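Local coordinates for protein pullulanase (PDB 2YOC) that catalyses hydrolysis of the alpha-1,6-glucosidic linkages of pullulan and related branched dextrins, and is a substrate of the type 2 secretion system, at residues P549-G557 against F642-W653; V612-N620 against S633-F642. One frame throughout, in Å; residues are numbered along the deposited sequence.

Contact 1. Residues P549-G557 against F642-W653; sequences PFHYTVPEG and FAKLIADSLAVW. With CA (calcium ion), chain K.
Tyr552 and Thr553, at the corner of 549-557, meet Leu645 and Ser649 of helix 640-655, and Tyr552 can be read outward atom by atom. Its CB lies 3.8 Å from Ser649 OG. With CG beside the backbone N (chi1 -65°), the ring runs along the helix toward Phe642: CD2 meets Leu645 CD2 at 3.6 Å, and CE2 comes 3.9 Å from Phe642 CE1, the ring planes turned by 55°. At the tip, Tyr552 OH reaches the edge of the Phe642 ring near CZ, while its strongest polar partner is His595. The corner shows how a barrel helix can be held by packing and by a loop's main chain together: Trp653 NE1 donates to Tyr552 O over 3.0 Å, with the acceptor in the indole plane, and the far rim of that indole borders Val554 and Pro555. Thr553 OG1 and Ser649 OG share a hydrogen bond of 2.7 Å, and Thr553 CG2 rests against Val652. Further along, Glu556 OE1 binds a calcium ion at 2.5 Å with Asp469, Leu470 and Glu475. The helix lies between the third and fourth strands of a (beta/alpha)8 barrel, covered in this protein by a loop that also binds calcium.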
loop_
_atom_site.group_PDB
_atom_site.type_symbol
_atom_site.label_atom_id
_atom_site.label_comp_id
_atom_site.label_asym_id
_atom_site.label_seq_id
_atom_site.Cartn_x
_atom_site.Cartn_y
_atom_site.Cartn_z
ATOM N N PRO B 549 4.609 41.453 -18.268
ATOM C CA PRO B 549 4.495 42.743 -17.548
ATOM C C PRO B 549 5.488 43.818 -17.931
ATOM O O PRO B 549 6.701 43.581 -17.907
ATOM C CB PRO B 549 4.672 42.358 -16.074
ATOM C CG PRO B 549 4.545 40.867 -16.016
ATOM C CD PRO B 549 4.967 40.349 -17.350
ATOM N N PHE B 550 4.969 45.011 -18.261
ATOM C CA PHE B 550 5.768 46.221 -18.549
ATOM C C PHE B 550 5.732 47.073 -17.249
ATOM O O PHE B 550 6.785 47.325 -16.635
ATOM C CB PHE B 550 5.173 46.990 -19.741
ATOM C CG PHE B 550 6.101 47.908 -20.494
ATOM C CD1 PHE B 550 7.359 48.243 -19.983
ATOM C CD2 PHE B 550 5.722 48.456 -21.707
ATOM C CE1 PHE B 550 8.212 49.113 -20.680
ATOM C CE2 PHE B 550 6.583 49.314 -22.401
ATOM C CZ PHE B 550 7.825 49.626 -21.886
ATOM N N HIS B 551 4.499 47.438 -16.799
ATOM C CA HIS B 551 4.241 48.165 -15.553
ATOM C C HIS B 551 3.124 47.427 -14.801
ATOM O O HIS B 551 2.062 47.147 -15.367
ATOM C CB HIS B 551 3.886 49.635 -15.823
ATOM C CG HIS B 551 4.991 50.417 -16.487
ATOM N ND1 HIS B 551 5.181 50.376 -17.850
ATOM C CD2 HIS B 551 5.923 51.244 -15.953
ATOM C CE1 HIS B 551 6.209 51.173 -18.100
ATOM N NE2 HIS B 551 6.687 51.716 -16.995
ATOM N N TYR B 552 3.391 47.050 -13.556
ATOM C CA TYR B 552 2.444 46.282 -12.769
ATOM C C TYR B 552 1.205 47.010 -12.301
ATOM O O TYR B 552 0.194 46.356 -12.002
ATOM C CB TYR B 552 3.151 45.743 -11.542
ATOM C CG TYR B 552 4.242 44.754 -11.849
ATOM C CD1 TYR B 552 3.941 43.483 -12.335
ATOM C CD2 TYR B 552 5.576 45.062 -11.611
ATOM C CE1 TYR B 552 4.944 42.541 -12.574
ATOM C CE2 TYR B 552 6.587 44.124 -11.838
ATOM C CZ TYR B 552 6.262 42.867 -12.330
ATOM O OH TYR B 552 7.230 41.927 -12.550
ATOM N N THR B 553 1.300 48.338 -12.132
ATOM C CA THR B 553 0.228 49.107 -11.503
ATOM C C THR B 553 -0.469 50.155 -12.393
ATOM O O THR B 553 -0.940 51.207 -11.929
ATOM C CB THR B 553 0.694 49.553 -10.099
ATOM O OG1 THR B 553 1.738 48.681 -9.628
ATOM C CG2 THR B 553 -0.423 49.551 -9.114
ATOM N N VAL B 554 -0.532 49.863 -13.679
ATOM C CA VAL B 554 -1.226 50.714 -14.640
ATOM C C VAL B 554 -2.072 49.786 -15.498
ATOM O O VAL B 554 -1.583 48.714 -15.892
ATOM C CB VAL B 554 -0.300 51.564 -15.554
ATOM C CG1 VAL B 554 -1.099 52.600 -16.331
ATOM C CG2 VAL B 554 0.810 52.241 -14.777
ATOM N N PRO B 555 -3.308 50.173 -15.864
ATOM C CA PRO B 555 -4.082 49.333 -16.789
ATOM C C PRO B 555 -3.419 49.296 -18.160
ATOM O O PRO B 555 -2.667 50.217 -18.500
ATOM C CB PRO B 555 -5.409 50.081 -16.926
ATOM C CG PRO B 555 -5.467 50.996 -15.760
ATOM C CD PRO B 555 -4.060 51.372 -15.466
ATOM N N GLU B 556 -3.719 48.256 -18.962
ATOM C CA GLU B 556 -3.247 48.176 -20.339
ATOM C C GLU B 556 -3.938 49.306 -21.177
ATOM O O GLU B 556 -5.137 49.553 -21.025
ATOM C CB GLU B 556 -3.544 46.785 -20.923
ATOM C CG GLU B 556 -3.316 46.647 -22.428
ATOM C CD GLU B 556 -1.944 46.980 -22.990
ATOM O OE1 GLU B 556 -0.964 47.166 -22.227
ATOM O OE2 GLU B 556 -1.848 46.991 -24.233
ATOM N N GLY B 557 -3.173 49.983 -22.023
ATOM C CA GLY B 557 -3.700 51.075 -22.836
ATOM C C GLY B 557 -4.374 50.679 -24.130
ATOM O O GLY B 557 -5.176 51.451 -24.652
ATOM N N PHE B 642 11.218 44.060 -3.770
ATOM C CA PHE B 642 10.298 43.545 -4.768
ATOM C C PHE B 642 9.052 43.010 -4.074
ATOM O O PHE B 642 7.942 43.173 -4.601
ATOM C CB PHE B 642 10.912 42.488 -5.684
ATOM C CG PHE B 642 9.999 42.184 -6.861
ATOM C CD1 PHE B 642 9.562 43.202 -7.712
ATOM C CD2 PHE B 642 9.546 40.890 -7.095
ATOM C CE1 PHE B 642 8.700 42.921 -8.778
ATOM C CE2 PHE B 642 8.689 40.616 -8.159
ATOM C CZ PHE B 642 8.281 41.628 -9.000
ATOM N N ALA B 643 9.215 42.432 -2.870
ATOM C CA ALA B 643 8.050 41.957 -2.112
ATOM C C ALA B 643 7.183 43.187 -1.783
ATOM O O ALA B 643 5.953 43.130 -1.941
ATOM C CB ALA B 643 8.489 41.236 -0.840
ATOM N N LYS B 644 7.844 44.327 -1.433
ATOM C CA LYS B 644 7.173 45.598 -1.146
ATOM C C LYS B 644 6.458 46.112 -2.425
ATOM O O LYS B 644 5.281 46.495 -2.363
ATOM C CB LYS B 644 8.150 46.636 -0.573
ATOM C CG LYS B 644 7.434 47.900 -0.147
ATOM C CD LYS B 644 8.334 49.031 0.381
ATOM C CE LYS B 644 7.694 50.396 0.182
ATOM N NZ LYS B 644 6.305 50.536 0.770
ATOM N N LEU B 645 7.153 46.064 -3.585
ATOM C CA LEU B 645 6.542 46.484 -4.838
ATOM C C LEU B 645 5.232 45.736 -5.066
ATOM O O LEU B 645 4.209 46.397 -5.308
ATOM C CB LEU B 645 7.485 46.280 -6.024
ATOM C CG LEU B 645 7.044 46.957 -7.332
ATOM C CD1 LEU B 645 8.232 47.590 -8.041
ATOM C CD2 LEU B 645 6.292 45.998 -8.241
ATOM N N ILE B 646 5.260 44.367 -4.979
ATOM C CA ILE B 646 4.083 43.502 -5.164
ATOM C C ILE B 646 2.922 43.947 -4.242
ATOM O O ILE B 646 1.819 44.203 -4.737
ATOM C CB ILE B 646 4.408 42.006 -4.967
ATOM C CG1 ILE B 646 5.468 41.521 -5.956
ATOM C CG2 ILE B 646 3.146 41.146 -5.065
ATOM C CD1 ILE B 646 6.142 40.176 -5.571
ATOM N N ALA B 647 3.190 44.077 -2.919
ATOM C CA ALA B 647 2.175 44.480 -1.978
ATOM C C ALA B 647 1.566 45.832 -2.313
ATOM O O ALA B 647 0.330 45.953 -2.317
ATOM C CB ALA B 647 2.746 44.491 -0.590
ATOM N N ASP B 648 2.425 46.841 -2.621
ATOM C CA ASP B 648 1.975 48.203 -2.919
ATOM C C ASP B 648 1.154 48.194 -4.196
ATOM O O ASP B 648 0.180 48.949 -4.307
ATOM C CB ASP B 648 3.146 49.186 -3.042
ATOM C CG ASP B 648 3.988 49.438 -1.812
ATOM O OD1 ASP B 648 3.512 49.162 -0.701
ATOM O OD2 ASP B 648 5.106 49.987 -1.958
ATOM N N SER B 649 1.524 47.320 -5.149
ATOM C CA SER B 649 0.786 47.211 -6.392
ATOM C C SER B 649 -0.621 46.695 -6.127
ATOM O O SER B 649 -1.589 47.302 -6.573
ATOM C CB SER B 649 1.495 46.288 -7.368
ATOM O OG SER B 649 0.783 46.359 -8.593
ATOM N N LEU B 650 -0.737 45.603 -5.362
ATOM C CA LEU B 650 -2.021 45.003 -5.036
ATOM C C LEU B 650 -2.913 45.969 -4.257
ATOM O O LEU B 650 -4.120 45.993 -4.487
ATOM C CB LEU B 650 -1.846 43.665 -4.328
ATOM C CG LEU B 650 -1.175 42.543 -5.132
ATOM C CD1 LEU B 650 -0.465 41.586 -4.213
ATOM C CD2 LEU B 650 -2.181 41.788 -5.986
ATOM N N ALA B 651 -2.318 46.840 -3.434
ATOM C CA ALA B 651 -3.059 47.863 -2.664
ATOM C C ALA B 651 -3.846 48.752 -3.610
ATOM O O ALA B 651 -5.048 48.898 -3.427
ATOM C CB ALA B 651 -2.108 48.696 -1.813
ATOM N N VAL B 652 -3.183 49.287 -4.653
ATOM C CA VAL B 652 -3.811 50.131 -5.661
ATOM C C VAL B 652 -4.987 49.412 -6.374
ATOM O O VAL B 652 -6.096 49.963 -6.434
ATOM C CB VAL B 652 -2.755 50.678 -6.640
ATOM C CG1 VAL B 652 -3.389 51.311 -7.860
ATOM C CG2 VAL B 652 -1.835 51.673 -5.949
ATOM N N TRP B 653 -4.766 48.186 -6.876
ATOM C CA TRP B 653 -5.845 47.468 -7.558
ATOM C C TRP B 653 -6.986 47.192 -6.584
ATOM O O TRP B 653 -8.159 47.269 -6.968
ATOM C CB TRP B 653 -5.347 46.176 -8.208
ATOM C CG TRP B 653 -4.260 46.369 -9.231
ATOM C CD1 TRP B 653 -2.944 46.028 -9.105
ATOM C CD2 TRP B 653 -4.401 46.945 -10.542
ATOM N NE1 TRP B 653 -2.270 46.302 -10.278
ATOM C CE2 TRP B 653 -3.139 46.874 -11.171
ATOM C CE3 TRP B 653 -5.483 47.486 -11.260
ATOM C CZ2 TRP B 653 -2.929 47.338 -12.475
ATOM C CZ3 TRP B 653 -5.280 47.912 -12.568
ATOM C CH2 TRP B 653 -4.016 47.856 -13.151
HETATM CA CA CA K . 1.151 48.377 -22.968
#

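Contact 2. Residues V612-N620 against S633-F642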
loop_
_atom_site.group_PDB
_atom_site.type_symbol
_atom_site.label_atom_id
_atom_site.label_comp_id
_atom_site.label_asym_id
_atom_site.label_seq_id
_atom_site.Cartn_x
_atom_site.Cartn_y
_atom_site.Cartn_z
ATOM N N VAL B 612 17.552 49.214 -10.481
ATOM C CA VAL B 612 18.374 48.528 -9.469
ATOM C C VAL B 612 18.872 47.229 -10.119
ATOM O O VAL B 612 18.268 46.154 -9.899
ATOM C CB VAL B 612 17.753 48.321 -8.033
ATOM C CG1 VAL B 612 18.832 47.912 -7.023
ATOM C CG2 VAL B 612 17.019 49.564 -7.533
ATOM N N PRO B 613 19.944 47.328 -10.979
ATOM C CA PRO B 613 20.460 46.131 -11.661
ATOM C C PRO B 613 20.835 45.018 -10.713
ATOM O O PRO B 613 21.353 45.268 -9.621
ATOM C CB PRO B 613 21.674 46.647 -12.407
ATOM C CG PRO B 613 21.412 48.079 -12.617
ATOM C CD PRO B 613 20.732 48.517 -11.363
ATOM N N TRP B 614 20.488 43.786 -11.116
ATOM C CA TRP B 614 20.759 42.539 -10.398
ATOM C C TRP B 614 20.047 42.382 -9.060
ATOM O O TRP B 614 20.358 41.464 -8.289
ATOM C CB TRP B 614 22.265 42.239 -10.350
ATOM C CG TRP B 614 22.823 41.770 -11.664
ATOM C CD1 TRP B 614 22.197 41.785 -12.880
ATOM C CD2 TRP B 614 24.094 41.139 -11.875
ATOM N NE1 TRP B 614 22.998 41.204 -13.835
ATOM C CE2 TRP B 614 24.174 40.806 -13.249
ATOM C CE3 TRP B 614 25.194 40.840 -11.034
ATOM C CZ2 TRP B 614 25.305 40.210 -13.808
ATOM C CZ3 TRP B 614 26.309 40.225 -11.585
ATOM C CH2 TRP B 614 26.361 39.922 -12.956
ATOM N N TYR B 615 19.023 43.218 -8.819
ATOM C CA TYR B 615 18.270 43.113 -7.577
ATOM C C TYR B 615 16.940 42.436 -7.762
ATOM O O TYR B 615 16.661 41.452 -7.073
ATOM C CB TYR B 615 18.069 44.477 -6.903
ATOM C CG TYR B 615 17.199 44.382 -5.662
ATOM C CD1 TYR B 615 17.765 44.133 -4.408
ATOM C CD2 TYR B 615 15.807 44.517 -5.744
ATOM C CE1 TYR B 615 16.969 44.015 -3.269
ATOM C CE2 TYR B 615 15.002 44.367 -4.622
ATOM C CZ TYR B 615 15.590 44.138 -3.383
ATOM O OH TYR B 615 14.803 43.994 -2.273
ATOM N N TYR B 616 16.075 43.031 -8.614
ATOM C CA TYR B 616 14.711 42.561 -8.805
ATOM C C TYR B 616 14.587 41.204 -9.498
ATOM O O TYR B 616 13.594 40.500 -9.306
ATOM C CB TYR B 616 13.840 43.640 -9.483
ATOM C CG TYR B 616 13.713 44.949 -8.731
ATOM C CD1 TYR B 616 12.799 45.095 -7.697
ATOM C CD2 TYR B 616 14.410 46.076 -9.141
ATOM C CE1 TYR B 616 12.636 46.313 -7.039
ATOM C CE2 TYR B 616 14.225 47.305 -8.521
ATOM C CZ TYR B 616 13.347 47.419 -7.457
ATOM O OH TYR B 616 13.163 48.641 -6.852
ATOM N N GLN B 617 15.589 40.826 -10.285
ATOM C CA GLN B 617 15.582 39.574 -11.024
ATOM C C GLN B 617 16.277 38.456 -10.260
ATOM O O GLN B 617 17.249 38.720 -9.534
ATOM C CB GLN B 617 16.290 39.778 -12.372
ATOM C CG GLN B 617 15.857 41.030 -13.166
ATOM C CD GLN B 617 14.450 40.958 -13.729
ATOM O OE1 GLN B 617 13.804 39.901 -13.752
ATOM N NE2 GLN B 617 13.949 42.081 -14.236
ATOM N N ARG B 618 15.803 37.198 -10.458
ATOM C CA ARG B 618 16.440 36.000 -9.903
ATOM C C ARG B 618 17.568 35.577 -10.879
ATOM O O ARG B 618 17.309 35.286 -12.053
ATOM C CB ARG B 618 15.432 34.860 -9.670
ATOM C CG ARG B 618 16.042 33.703 -8.852
ATOM C CD ARG B 618 15.084 32.577 -8.487
ATOM N NE ARG B 618 13.992 33.054 -7.648
ATOM C CZ ARG B 618 12.706 32.955 -7.971
ATOM N NH1 ARG B 618 12.342 32.355 -9.098
ATOM N NH2 ARG B 618 11.771 33.432 -7.157
ATOM N N LEU B 619 18.815 35.586 -10.388
ATOM C CA LEU B 619 20.021 35.265 -11.153
ATOM C C LEU B 619 20.620 33.908 -10.803
ATOM O O LEU B 619 20.587 33.468 -9.643
ATOM C CB LEU B 619 21.105 36.323 -10.915
ATOM C CG LEU B 619 20.718 37.786 -10.945
ATOM C CD1 LEU B 619 21.902 38.606 -10.607
ATOM C CD2 LEU B 619 20.178 38.197 -12.297
ATOM N N ASN B 620 21.238 33.276 -11.813
ATOM C CA ASN B 620 21.939 32.006 -11.650
ATOM C C ASN B 620 23.141 32.229 -10.703
ATOM O O ASN B 620 23.924 33.161 -10.907
ATOM C CB ASN B 620 22.400 31.518 -13.009
ATOM C CG ASN B 620 23.214 30.273 -12.944
ATOM O OD1 ASN B 620 24.422 30.309 -12.722
ATOM N ND2 ASN B 620 22.560 29.142 -13.115
ATOM N N SER B 633 11.913 36.724 -17.894
ATOM C CA SER B 633 12.872 37.203 -16.911
ATOM C C SER B 633 12.402 37.052 -15.489
ATOM O O SER B 633 11.701 37.909 -14.957
ATOM C CB SER B 633 13.283 38.637 -17.244
ATOM O OG SER B 633 13.712 38.728 -18.598
ATOM N N ASP B 634 12.799 35.946 -14.879
ATOM C CA ASP B 634 12.428 35.590 -13.519
ATOM C C ASP B 634 12.661 36.714 -12.512
ATOM O O ASP B 634 13.797 37.135 -12.304
ATOM C CB ASP B 634 13.171 34.313 -13.040
ATOM C CG ASP B 634 12.873 32.990 -13.754
ATOM O OD1 ASP B 634 12.113 33.005 -14.763
ATOM O OD2 ASP B 634 13.431 31.945 -13.324
ATOM N N SER B 635 11.573 37.174 -11.871
ATOM C CA SER B 635 11.617 38.180 -10.832
ATOM C C SER B 635 11.990 37.506 -9.517
ATOM O O SER B 635 11.956 36.272 -9.425
ATOM C CB SER B 635 10.259 38.845 -10.717
ATOM O OG SER B 635 9.319 37.955 -10.143
ATOM N N ALA B 636 12.316 38.308 -8.496
ATOM C CA ALA B 636 12.719 37.809 -7.190
ATOM C C ALA B 636 11.802 38.284 -6.092
ATOM O O ALA B 636 12.203 39.153 -5.306
ATOM C CB ALA B 636 14.157 38.204 -6.882
ATOM N N PRO B 637 10.595 37.688 -5.945
ATOM C CA PRO B 637 9.724 38.083 -4.820
ATOM C C PRO B 637 10.338 37.816 -3.437
ATOM O O PRO B 637 9.816 38.322 -2.435
ATOM C CB PRO B 637 8.448 37.270 -5.050
ATOM C CG PRO B 637 8.854 36.126 -5.907
ATOM C CD PRO B 637 9.985 36.610 -6.754
ATOM N N GLU B 638 11.452 37.050 -3.373
ATOM C CA GLU B 638 12.151 36.751 -2.116
ATOM C C GLU B 638 12.919 37.976 -1.562
ATOM O O GLU B 638 13.255 38.016 -0.375
ATOM C CB GLU B 638 13.086 35.527 -2.274
ATOM C CG GLU B 638 14.132 35.652 -3.368
ATOM C CD GLU B 638 13.769 35.026 -4.693
ATOM O OE1 GLU B 638 12.637 35.258 -5.172
ATOM O OE2 GLU B 638 14.609 34.273 -5.239
ATOM N N HIS B 639 13.225 38.954 -2.442
ATOM C CA HIS B 639 13.927 40.169 -2.043
ATOM C C HIS B 639 12.929 41.203 -1.539
ATOM O O HIS B 639 11.873 41.428 -2.152
ATOM C CB HIS B 639 14.804 40.705 -3.170
ATOM C CG HIS B 639 15.821 39.714 -3.666
ATOM N ND1 HIS B 639 16.492 39.917 -4.862
ATOM C CD2 HIS B 639 16.240 38.547 -3.121
ATOM C CE1 HIS B 639 17.301 38.882 -4.994
ATOM N NE2 HIS B 639 17.180 38.030 -3.974
ATOM N N ARG B 640 13.267 41.795 -0.383
ATOM C CA ARG B 640 12.472 42.746 0.372
ATOM C C ARG B 640 11.758 43.866 -0.414
ATOM O O ARG B 640 10.558 44.071 -0.208
ATOM C CB ARG B 640 13.306 43.285 1.527
ATOM C CG ARG B 640 13.567 42.251 2.604
ATOM C CD ARG B 640 14.543 42.706 3.670
ATOM N NE ARG B 640 13.970 43.676 4.608
ATOM C CZ ARG B 640 14.508 43.979 5.793
ATOM N NH1 ARG B 640 15.625 43.382 6.197
ATOM N NH2 ARG B 640 13.932 44.877 6.582
HETATM N N MSE B 641 12.473 44.580 -1.290
HETATM C CA MSE B 641 11.891 45.668 -2.073
HETATM C C MSE B 641 10.954 45.230 -3.188
HETATM O O MSE B 641 9.972 45.932 -3.490
HETATM C CB MSE B 641 12.946 46.675 -2.563
HETATM C CG MSE B 641 13.674 47.400 -1.415
HETATM SE SE MSE B 641 12.524 48.166 -0.041
HETATM C CE MSE B 641 11.813 49.607 -1.046
ATOM N N PHE B 642 11.218 44.060 -3.770
ATOM C CA PHE B 642 10.298 43.545 -4.768
ATOM C C PHE B 642 9.052 43.010 -4.074
ATOM O O PHE B 642 7.942 43.173 -4.601
ATOM C CB PHE B 642 10.912 42.488 -5.684
ATOM C CG PHE B 642 9.999 42.184 -6.861
ATOM C CD1 PHE B 642 9.562 43.202 -7.712
ATOM C CD2 PHE B 642 9.546 40.890 -7.095
ATOM C CE1 PHE B 642 8.700 42.921 -8.778
ATOM C CE2 PHE B 642 8.689 40.616 -8.159
ATOM C CZ PHE B 642 8.281 41.628 -9.000
#
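Arg618 grips Glu638 side-on, one nitrogen to each carboxylate oxygen. Arg618 NE reaches Glu638 OE2 at 2.8 Å in a practically straight bond (179°) on the syn lone pair, and NH2 meets OE1 at the same distance. The two flat groups are nearly coplanar, 20° apart. Arg618 sends CG anti to its own N (chi1 -169°) and then bends at chi3, which lays one guanidinium face against Ser635 O; the paired bonds to Glu638 hold the guanidinium flat, and NH2 has a further acceptor in Tyr669 O.

Backbone bonds flank this salt bridge. Arg618 N donates to Asp634 O and Ala636 N to Tyr616 O, each over 2.7 Å, making Gln617 and Ser635 the non-hydrogen-bonded pair of a single antiparallel bridge. The next carbonyl back, Tyr615 O, accepts from His639 ND1 at 2.7 Å, in the carbonyl plane and close to the imidazole plane. His639 also turns its edge to the face of the Tyr615 ring, while Ala636 CB lies over one face of the imidazole, toward its rim. At the other end of Tyr615, OH accepts a hydrogen bond from Met641 N at 2.6 Å and is also hydrogen-bonded to Asp273 of helix 269-280.

Packing completes the joint. Met641, a selenomethionine, sets CB 3.7 Å from Tyr615 CE2, and Tyr616 CD1 meets Phe642 CD1 at 3.7 Å. His639, at the N-cap position, closes a type I turn that begins at Ala636 and leads into helix 640-655. Around this joint, helix 269-280 touches His639, Arg640 and Met641, Trp299 of strand 293-299 lies against Tyr616 and Met641, Leu608 of helix 608-611 touches Tyr616 and Phe642, and strand 633-634 pairs with strand 595-596.

Both contacts are buried and both use helix 640-655, but differently: contact 2 fixes the approach to its N-terminus, whereas contact 1 runs along one side of the helix from Phe642 to Trp653. Phe642 belongs to both, and Pro637 packs on Ala643 and Ile646 where the two sites touch; their centres lie about 15 Å apart. In sequence, contact 2 is nested inside the loop that contact 1 closes. Contact 1 is the smaller, mainly aromatic and aliphatic with two hydrogen bonds, its loop tethered by calcium. Contact 2 sets an irregular loop against a short strand, a turn and the helix start, and adds a salt bridge and several backbone bonds to its aromatic packing.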